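Local atomic coordinates of regulator of Ty1 transposition protein 107 (Saccharomyces cerevisiae, PDB entry 3T7K), a protein that binds phosphorylated histone H2A through its C-terminal tandem BRCT repeats during DNA damage repair. Residues 26-31 and 69-74; 20-25 and 59-64; 89-94 and 109-114. All coordinates share one frame; numbering follows the deposited sequence.

Contact 1. Residues 26-31 and 69-74; sequences VCTGCF and LRTEKF
Leu69 lays its CD1 methyl against the backbone of the facing turn, 4.0 Å from Gly29 CA. Gly29 has a positive phi of 68°, and a side-chain carbon there would collide with that methyl, so glycine suits the site. Thr71 joins the turn to the helix start. A chi1 of 47° sets its hydroxyl between the backbone N and carbonyl carbon, from where Thr71 OG1 donates to Thr28 OG1 across 2.6 Å and, as N-cap of helix 72-77, accepts from Phe74 N (3.1 Å, N-H...O angle 160°). Since Thr28 OG1 accepts from Thr71, its own hydrogen is probably the one given to the phosphorylated side chain of the bound peptide, which Gly29 N and Lys73 NZ also grip. A valine in place of Thr71 would probably cost the Thr28 hydroxyl the donor that orients it toward the phosphate, and leave Phe74 N without its cap. Lys73, extended beyond CG, runs past Thr28 with CB 3.6 Å from Thr28 CB; its NZ bonds only weakly to Cys27 O (3.3 Å), the stronger partner being the phosphorylated group. Phe74 receives Thr28 CG2 at its ring edge, 4.0 Å from CD1, while Leu69 N sits over one face. On the sheet side, strand 62-64 lies alongside Val26 and Thr28; on the side of the second repeat, Arg70 reaches helix 229-237 and Glu72 touches helix 154-163.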
loop_
_atom_site.group_PDB
_atom_site.type_symbol
_atom_site.label_atom_id
_atom_site.label_comp_id
_atom_site.label_asym_id
_atom_site.label_seq_id
_atom_site.Cartn_x
_atom_site.Cartn_y
_atom_site.Cartn_z
ATOM N N VAL C 26 14.229 -7.194 -7.125
ATOM C CA VAL C 26 15.612 -6.781 -7.151
ATOM C C VAL C 26 16.378 -8.080 -7.302
ATOM O O VAL C 26 15.850 -9.128 -6.970
ATOM C CB VAL C 26 16.033 -5.995 -5.876
ATOM C CG1 VAL C 26 15.182 -4.736 -5.742
ATOM C CG2 VAL C 26 15.900 -6.862 -4.639
ATOM N N CYS C 27 17.585 -8.022 -7.858
ATOM C CA CYS C 27 18.464 -9.178 -7.875
ATOM C C CYS C 27 19.563 -8.935 -6.868
ATOM O O CYS C 27 19.972 -7.792 -6.666
ATOM C CB CYS C 27 19.113 -9.335 -9.236
ATOM S SG CYS C 27 17.903 -9.434 -10.554
ATOM N N THR C 28 20.030 -10.009 -6.249
ATOM C CA THR C 28 21.165 -9.947 -5.333
ATOM C C THR C 28 21.958 -11.204 -5.629
ATOM O O THR C 28 21.368 -12.265 -5.846
ATOM C CB THR C 28 20.700 -9.875 -3.852
ATOM O OG1 THR C 28 21.828 -9.700 -2.983
ATOM C CG2 THR C 28 19.938 -11.134 -3.449
ATOM N N GLY C 29 23.282 -11.088 -5.705
ATOM C CA GLY C 29 24.091 -12.220 -6.119
ATOM C C GLY C 29 23.862 -12.556 -7.593
ATOM O O GLY C 29 24.152 -13.678 -8.033
ATOM N N CYS C 30 23.335 -11.592 -8.354
ATOM C CA CYS C 30 23.079 -11.791 -9.790
ATOM C C CYS C 30 22.760 -10.504 -10.563
ATOM O O CYS C 30 22.389 -9.483 -9.967
ATOM C CB CYS C 30 22.008 -12.877 -10.029
ATOM S SG CYS C 30 20.405 -12.763 -9.107
ATOM N N PHE C 31 22.939 -10.560 -11.886
ATOM C CA PHE C 31 22.568 -9.470 -12.789
ATOM C C PHE C 31 22.973 -8.093 -12.275
ATOM O O PHE C 31 22.159 -7.164 -12.236
ATOM C CB PHE C 31 21.057 -9.490 -13.030
ATOM C CG PHE C 31 20.533 -10.798 -13.562
ATOM C CD1 PHE C 31 20.653 -11.112 -14.910
ATOM C CD2 PHE C 31 19.885 -11.700 -12.721
ATOM C CE1 PHE C 31 20.150 -12.303 -15.416
ATOM C CE2 PHE C 31 19.374 -12.901 -13.221
ATOM C CZ PHE C 31 19.514 -13.202 -14.574
ATOM N N LEU C 69 21.070 -15.658 0.794
ATOM C CA LEU C 69 22.273 -14.844 0.951
ATOM C C LEU C 69 22.142 -13.813 2.065
ATOM O O LEU C 69 21.036 -13.373 2.406
ATOM C CB LEU C 69 22.612 -14.123 -0.353
ATOM C CG LEU C 69 23.039 -14.985 -1.537
ATOM C CD1 LEU C 69 23.202 -14.113 -2.768
ATOM C CD2 LEU C 69 24.329 -15.737 -1.222
ATOM N N ARG C 70 23.283 -13.418 2.618
ATOM C CA ARG C 70 23.303 -12.448 3.698
ATOM C C ARG C 70 23.526 -11.036 3.179
ATOM O O ARG C 70 24.023 -10.180 3.907
ATOM C CB ARG C 70 24.395 -12.813 4.710
ATOM C CG ARG C 70 24.176 -14.171 5.368
ATOM C CD ARG C 70 25.360 -14.579 6.219
ATOM N NE ARG C 70 24.920 -15.232 7.444
ATOM C CZ ARG C 70 25.039 -14.694 8.651
ATOM N NH1 ARG C 70 25.598 -13.497 8.795
ATOM N NH2 ARG C 70 24.599 -15.354 9.711
ATOM N N THR C 71 23.173 -10.780 1.922
ATOM C CA THR C 71 23.308 -9.430 1.399
ATOM C C THR C 71 22.245 -8.561 2.014
ATOM O O THR C 71 21.219 -9.063 2.444
ATOM C CB THR C 71 23.086 -9.379 -0.124
ATOM O OG1 THR C 71 21.899 -10.126 -0.452
ATOM C CG2 THR C 71 24.294 -9.940 -0.857
ATOM N N GLU C 72 22.472 -7.256 2.033
ATOM C CA GLU C 72 21.437 -6.309 2.426
ATOM C C GLU C 72 20.133 -6.548 1.656
ATOM O O GLU C 72 19.040 -6.526 2.226
ATOM C CB GLU C 72 21.919 -4.880 2.181
ATOM C CG GLU C 72 20.881 -3.815 2.485
ATOM C CD GLU C 72 21.399 -2.415 2.218
ATOM O OE1 GLU C 72 22.485 -2.297 1.614
ATOM O OE2 GLU C 72 20.733 -1.431 2.613
ATOM N N LYS C 73 20.254 -6.789 0.357
ATOM C CA LYS C 73 19.073 -6.970 -0.488
ATOM C C LYS C 73 18.269 -8.196 -0.110
ATOM O O LYS C 73 17.044 -8.118 0.033
ATOM C CB LYS C 73 19.468 -7.036 -1.960
ATOM C CG LYS C 73 19.496 -5.690 -2.636
ATOM C CD LYS C 73 19.965 -5.842 -4.074
ATOM C CE LYS C 73 19.753 -4.572 -4.860
ATOM N NZ LYS C 73 20.534 -4.614 -6.126
ATOM N N PHE C 74 18.949 -9.329 0.051
ATOM C CA PHE C 74 18.261 -10.528 0.482
ATOM C C PHE C 74 17.565 -10.334 1.828
ATOM O O PHE C 74 16.405 -10.684 1.974
ATOM C CB PHE C 74 19.183 -11.744 0.541
ATOM C CG PHE C 74 18.440 -13.036 0.451
ATOM C CD1 PHE C 74 18.186 -13.618 -0.786
ATOM C CD2 PHE C 74 17.917 -13.632 1.586
ATOM C CE1 PHE C 74 17.466 -14.797 -0.886
ATOM C CE2 PHE C 74 17.197 -14.815 1.494
ATOM C CZ PHE C 74 16.971 -15.397 0.247
#

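Contact 2. Residues 20-25 and 59-64; sequences NYDLKA and KLNCIF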
loop_
_atom_site.group_PDB
_atom_site.type_symbol
_atom_site.label_atom_id
_atom_site.label_comp_id
_atom_site.label_asym_id
_atom_site.label_seq_id
_atom_site.Cartn_x
_atom_site.Cartn_y
_atom_site.Cartn_z
ATOM N N ASN C 20 1.621 -12.230 -18.007
ATOM C CA ASN C 20 1.967 -11.121 -17.139
ATOM C C ASN C 20 2.453 -11.694 -15.827
ATOM O O ASN C 20 1.649 -12.044 -14.967
ATOM C CB ASN C 20 0.773 -10.197 -16.909
ATOM C CG ASN C 20 1.071 -9.114 -15.897
ATOM O OD1 ASN C 20 2.225 -8.828 -15.614
ATOM N ND2 ASN C 20 0.035 -8.520 -15.334
ATOM N N TYR C 21 3.763 -11.819 -15.682
ATOM C CA TYR C 21 4.324 -12.398 -14.459
ATOM C C TYR C 21 4.123 -11.509 -13.236
ATOM O O TYR C 21 4.144 -11.988 -12.112
ATOM C CB TYR C 21 5.809 -12.712 -14.644
ATOM C CG TYR C 21 6.060 -13.859 -15.571
ATOM C CD1 TYR C 21 5.947 -15.169 -15.129
ATOM C CD2 TYR C 21 6.391 -13.638 -16.895
ATOM C CE1 TYR C 21 6.174 -16.232 -15.993
ATOM C CE2 TYR C 21 6.611 -14.683 -17.757
ATOM C CZ TYR C 21 6.501 -15.967 -17.314
ATOM O OH TYR C 21 6.742 -17.002 -18.185
ATOM N N ASP C 22 3.925 -10.217 -13.466
ATOM C CA ASP C 22 3.663 -9.280 -12.378
ATOM C C ASP C 22 4.742 -9.306 -11.276
ATOM O O ASP C 22 4.438 -9.425 -10.091
ATOM C CB ASP C 22 2.266 -9.511 -11.780
ATOM C CG ASP C 22 1.927 -8.475 -10.746
ATOM O OD1 ASP C 22 2.698 -7.486 -10.667
ATOM O OD2 ASP C 22 0.961 -8.622 -9.950
ATOM N N LEU C 23 6.000 -9.159 -11.675
ATOM C CA LEU C 23 7.112 -9.182 -10.732
ATOM C C LEU C 23 7.706 -7.795 -10.601
ATOM O O LEU C 23 7.989 -7.135 -11.595
ATOM C CB LEU C 23 8.198 -10.165 -11.198
ATOM C CG LEU C 23 7.720 -11.602 -11.390
ATOM C CD1 LEU C 23 8.863 -12.476 -11.809
ATOM C CD2 LEU C 23 7.095 -12.145 -10.105
ATOM N N LYS C 24 7.875 -7.347 -9.366
ATOM C CA LYS C 24 8.668 -6.157 -9.086
ATOM C C LYS C 24 9.834 -6.654 -8.229
ATOM O O LYS C 24 9.675 -6.868 -7.031
ATOM C CB LYS C 24 7.824 -5.099 -8.353
ATOM C CG LYS C 24 6.683 -4.514 -9.197
ATOM C CD LYS C 24 5.571 -3.954 -8.316
ATOM C CE LYS C 24 4.889 -5.056 -7.496
ATOM N NZ LYS C 24 4.014 -4.545 -6.371
ATOM N N ALA C 25 10.991 -6.855 -8.856
ATOM C CA ALA C 25 12.093 -7.558 -8.209
ATOM C C ALA C 25 13.341 -6.695 -7.983
ATOM O O ALA C 25 13.489 -5.604 -8.559
ATOM C CB ALA C 25 12.462 -8.789 -9.008
ATOM N N LYS C 59 6.989 -1.098 -3.774
ATOM C CA LYS C 59 6.252 -2.289 -3.374
ATOM C C LYS C 59 6.793 -3.541 -4.052
ATOM O O LYS C 59 6.042 -4.301 -4.664
ATOM C CB LYS C 59 4.766 -2.110 -3.687
ATOM C CG LYS C 59 4.075 -1.082 -2.801
ATOM C CD LYS C 59 4.189 -1.478 -1.331
ATOM C CE LYS C 59 3.519 -0.461 -0.423
ATOM N NZ LYS C 59 3.673 -0.818 1.016
ATOM N N LEU C 60 8.100 -3.753 -3.952
ATOM C CA LEU C 60 8.706 -4.941 -4.525
ATOM C C LEU C 60 8.013 -6.177 -3.969
ATOM O O LEU C 60 7.525 -6.162 -2.841
ATOM C CB LEU C 60 10.193 -4.990 -4.208
ATOM C CG LEU C 60 10.936 -3.698 -4.540
ATOM C CD1 LEU C 60 12.375 -3.754 -4.019
ATOM C CD2 LEU C 60 10.909 -3.433 -6.017
ATOM N N ASN C 61 7.958 -7.242 -4.763
ATOM C CA ASN C 61 7.324 -8.471 -4.307
ATOM C C ASN C 61 8.174 -9.696 -4.615
ATOM O O ASN C 61 7.769 -10.821 -4.361
ATOM C CB ASN C 61 5.922 -8.617 -4.921
ATOM C CG ASN C 61 5.948 -8.720 -6.447
ATOM O OD1 ASN C 61 6.989 -8.973 -7.045
ATOM N ND2 ASN C 61 4.791 -8.518 -7.080
ATOM N N CYS C 62 9.364 -9.477 -5.153
ATOM C CA CYS C 62 10.162 -10.578 -5.655
ATOM C C CYS C 62 11.650 -10.359 -5.441
ATOM O O CYS C 62 12.139 -9.233 -5.446
ATOM C CB CYS C 62 9.876 -10.754 -7.153
ATOM S SG CYS C 62 10.790 -12.074 -7.963
ATOM N N ILE C 63 12.383 -11.448 -5.272
ATOM C CA ILE C 63 13.829 -11.365 -5.221
ATOM C C ILE C 63 14.417 -12.478 -6.054
ATOM O O ILE C 63 13.977 -13.613 -5.960
ATOM C CB ILE C 63 14.371 -11.473 -3.770
ATOM C CG1 ILE C 63 15.891 -11.579 -3.788
ATOM C CG2 ILE C 63 13.801 -12.681 -3.059
ATOM C CD1 ILE C 63 16.572 -10.392 -3.162
ATOM N N PHE C 64 15.382 -12.134 -6.897
ATOM C CA PHE C 64 16.148 -13.125 -7.640
ATOM C C PHE C 64 17.492 -13.319 -6.963
ATOM O O PHE C 64 18.217 -12.357 -6.740
ATOM C CB PHE C 64 16.371 -12.667 -9.080
ATOM C CG PHE C 64 15.102 -12.619 -9.905
ATOM C CD1 PHE C 64 14.549 -13.780 -10.414
ATOM C CD2 PHE C 64 14.469 -11.415 -10.155
ATOM C CE1 PHE C 64 13.377 -13.738 -11.169
ATOM C CE2 PHE C 64 13.300 -11.367 -10.902
ATOM C CZ PHE C 64 12.754 -12.533 -11.403
#
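Lys24 and Asn61 carry the join between strands 23-27 and 62-64, neighbours in the four-stranded parallel sheet of a BRCT fold. The Asn61 side chain stands in for a stretch of backbone: its OD1 accepts from Lys24 N at 3.0 Å, the donor lying above the carbonyl plane, while ND2 gives a bond to Asp22 O at 3.2 Å that stays close to the amide plane. A chi1 of 62° brings the amide there, tucking CG between the backbone N and the carbonyl carbon. Gripped at both ends, the amide is held against flipping. Lys24 O accepts from Asn61 N (2.9 Å, 158°), in the carbonyl plane, and weakly from Cys62 N. The Lys24 chain bends at chi3 and crosses the amide to reach Lys59 O with NZ, 2.7 Å away.

Beyond the polar junction lies an apolar layer, where Leu23 CD1 meets Phe64 CZ and Cys62 SG sits above one face of the Phe64 ring, offset toward its rim. Phe85 of strand 85-87 touches Leu23 and Cys62, and on the other flank strand 48-50 bonds to the backbones of Leu23 and Ala25. Tightest in this layer is the Ala25 methyl, CB, 3.3 Å from Phe64 CE2.

Contact 3. Residues 89-94 and 109-114; sequences PEFIID and ININLF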
loop_
_atom_site.group_PDB
_atom_site.type_symbol
_atom_site.label_atom_id
_atom_site.label_comp_id
_atom_site.label_asym_id
_atom_site.label_seq_id
_atom_site.Cartn_x
_atom_site.Cartn_y
_atom_site.Cartn_z
ATOM N N PRO C 89 17.879 -17.146 -10.447
ATOM C CA PRO C 89 18.070 -16.371 -11.673
ATOM C C PRO C 89 17.748 -17.204 -12.916
ATOM O O PRO C 89 17.435 -16.648 -13.958
ATOM C CB PRO C 89 19.565 -16.005 -11.624
ATOM C CG PRO C 89 20.178 -17.032 -10.720
ATOM C CD PRO C 89 19.134 -17.315 -9.691
ATOM N N GLU C 90 17.829 -18.521 -12.800
ATOM C CA GLU C 90 17.499 -19.420 -13.905
ATOM C C GLU C 90 16.113 -19.116 -14.513
ATOM O O GLU C 90 15.858 -19.401 -15.689
ATOM C CB GLU C 90 17.565 -20.873 -13.427
ATOM C CG GLU C 90 18.963 -21.485 -13.392
ATOM C CD GLU C 90 19.793 -21.080 -12.165
ATOM O OE1 GLU C 90 19.427 -20.110 -11.457
ATOM O OE2 GLU C 90 20.828 -21.743 -11.913
ATOM N N PHE C 91 15.216 -18.549 -13.710
ATOM C CA PHE C 91 13.907 -18.145 -14.210
ATOM C C PHE C 91 14.053 -17.168 -15.367
ATOM O O PHE C 91 13.565 -17.419 -16.469
ATOM C CB PHE C 91 13.056 -17.507 -13.118
ATOM C CG PHE C 91 11.788 -16.878 -13.636
ATOM C CD1 PHE C 91 10.655 -17.650 -13.854
ATOM C CD2 PHE C 91 11.730 -15.525 -13.909
ATOM C CE1 PHE C 91 9.483 -17.074 -14.337
ATOM C CE2 PHE C 91 10.571 -14.941 -14.395
ATOM C CZ PHE C 91 9.445 -15.720 -14.614
ATOM N N ILE C 92 14.703 -16.042 -15.096
ATOM C CA ILE C 92 14.932 -15.022 -16.105
ATOM C C ILE C 92 15.754 -15.587 -17.265
ATOM O O ILE C 92 15.553 -15.233 -18.435
ATOM C CB ILE C 92 15.669 -13.815 -15.509
ATOM C CG1 ILE C 92 14.841 -13.178 -14.398
ATOM C CG2 ILE C 92 15.968 -12.792 -16.579
ATOM C CD1 ILE C 92 13.675 -12.382 -14.906
ATOM N N ILE C 93 16.681 -16.475 -16.939
ATOM C CA ILE C 93 17.540 -17.047 -17.966
ATOM C C ILE C 93 16.704 -17.919 -18.905
ATOM O O ILE C 93 16.694 -17.707 -20.110
ATOM C CB ILE C 93 18.725 -17.838 -17.356
ATOM C CG1 ILE C 93 19.717 -16.881 -16.684
ATOM C CG2 ILE C 93 19.454 -18.631 -18.426
ATOM C CD1 ILE C 93 20.891 -17.587 -16.044
ATOM N N ASP C 94 15.998 -18.893 -18.344
ATOM C CA ASP C 94 15.137 -19.763 -19.140
ATOM C C ASP C 94 14.107 -18.971 -19.924
ATOM O O ASP C 94 13.797 -19.298 -21.073
ATOM C CB ASP C 94 14.431 -20.775 -18.250
ATOM C CG ASP C 94 15.383 -21.793 -17.679
ATOM O OD1 ASP C 94 16.559 -21.781 -18.105
ATOM O OD2 ASP C 94 14.957 -22.606 -16.824
ATOM N N ILE C 109 5.213 -19.106 -24.758
ATOM C CA ILE C 109 5.924 -18.882 -23.492
ATOM C C ILE C 109 5.287 -19.673 -22.361
ATOM O O ILE C 109 4.123 -19.465 -22.022
ATOM C CB ILE C 109 5.932 -17.393 -23.131
ATOM C CG1 ILE C 109 6.513 -16.590 -24.290
ATOM C CG2 ILE C 109 6.720 -17.143 -21.854
ATOM C CD1 ILE C 109 6.338 -15.092 -24.152
ATOM N N ASN C 110 6.050 -20.590 -21.783
ATOM C CA ASN C 110 5.515 -21.467 -20.758
ATOM C C ASN C 110 6.392 -21.555 -19.514
ATOM O O ASN C 110 6.186 -22.411 -18.668
ATOM C CB ASN C 110 5.298 -22.867 -21.328
ATOM C CG ASN C 110 6.569 -23.468 -21.871
ATOM O OD1 ASN C 110 7.654 -23.246 -21.336
ATOM N ND2 ASN C 110 6.449 -24.214 -22.961
ATOM N N ILE C 111 7.387 -20.691 -19.406
ATOM C CA ILE C 111 8.215 -20.706 -18.207
ATOM C C ILE C 111 7.352 -20.358 -17.006
ATOM O O ILE C 111 6.650 -19.352 -17.022
ATOM C CB ILE C 111 9.382 -19.723 -18.319
ATOM C CG1 ILE C 111 10.177 -19.999 -19.605
ATOM C CG2 ILE C 111 10.270 -19.794 -17.067
ATOM C CD1 ILE C 111 10.660 -21.433 -19.726
ATOM N N ASN C 112 7.412 -21.185 -15.968
ATOM C CA ASN C 112 6.556 -21.009 -14.795
ATOM C C ASN C 112 7.271 -20.576 -13.510
ATOM O O ASN C 112 8.488 -20.740 -13.360
ATOM C CB ASN C 112 5.766 -22.287 -14.529
ATOM C CG ASN C 112 6.638 -23.413 -14.016
ATOM O OD1 ASN C 112 7.095 -23.398 -12.861
ATOM N ND2 ASN C 112 6.869 -24.406 -14.867
ATOM N N LEU C 113 6.490 -20.051 -12.576
ATOM C CA LEU C 113 7.012 -19.472 -11.338
ATOM C C LEU C 113 7.217 -20.491 -10.213
ATOM O O LEU C 113 7.396 -20.106 -9.055
ATOM C CB LEU C 113 6.047 -18.389 -10.843
ATOM C CG LEU C 113 5.859 -17.200 -11.789
ATOM C CD1 LEU C 113 4.523 -16.503 -11.541
ATOM C CD2 LEU C 113 7.040 -16.233 -11.658
ATOM N N PHE C 114 7.183 -21.778 -10.534
ATOM C CA PHE C 114 7.210 -22.794 -9.491
ATOM C C PHE C 114 8.447 -23.667 -9.572
ATOM O O PHE C 114 8.828 -24.302 -8.595
ATOM C CB PHE C 114 5.962 -23.675 -9.565
ATOM C CG PHE C 114 4.683 -22.904 -9.532
ATOM C CD1 PHE C 114 4.231 -22.352 -8.346
ATOM C CD2 PHE C 114 3.938 -22.721 -10.682
ATOM C CE1 PHE C 114 3.055 -21.632 -8.308
ATOM C CE2 PHE C 114 2.751 -22.003 -10.653
ATOM C CZ PHE C 114 2.312 -21.456 -9.472
#
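Helix 90-99, which follows strand 85-87 of the BRCT sheet, is flanked here by the irregular chain that comes after it, and Phe91 makes most of the meeting with Ile111, Asn112 and Leu113. No hydrogen bond crosses between the two segments; the join is one of shape. With CG anti to the backbone N (chi1 171°), the Phe91 ring is carried off the helix toward the loop. Ile111 CG2 comes 3.9 Å from Phe91 CD1, and Leu113 CD2 approaches the far side of the ring at 3.7 Å from CE1, both branches slanting across it. Between these two contacts the backbone carbonyl of Asn112 meets the ring at its edge and in its plane, its O 3.8 Å from Phe91 CD1, facing the weakly positive rim of C-H groups.

One turn further along the helix, Asp94 CB touches Ile111 CD1 at 4.1 Å; its carboxylate looks elsewhere, OD2 bonding to Tyr116 OH. The loop keeps its shape through an Asx turn, in which Asn112 OD1 uses an in-plane lone pair to accept from Phe114 N (2.8 Å, N-H...O angle 151°). On the inner side Phe91 also meets Tyr21 edge to face, and Leu113 rests on Phe85 and Leu87. Here Phe91 lies between the sheet and the trailing chain; the helix packed against a parallel four-stranded sheet is what marks the alpha/beta BRCT fold.

In the fold
The three contacts lie within one BRCT repeat and grade from ligand site to outer flank. Contacts 1 and 2, with centres 14 Å apart, share strand 23-27 and are stitched together by probable hydrogen bonds from Thr28 N to Phe64 O and from Phe64 N to Val26 O, each 3.0 Å; the sheet thus leads directly into the turn that holds the phosphorylated peptide. Contact 3 is 13 Å from contact 2, centre to centre, and joins it where Tyr21 OH meets Ile111 O at 2.6 Å and where Phe64 packs on Phe91 and Ile92. Contacts 1 and 3 are 18 Å apart between centres, yet Phe31 bridges them by resting on Pro89.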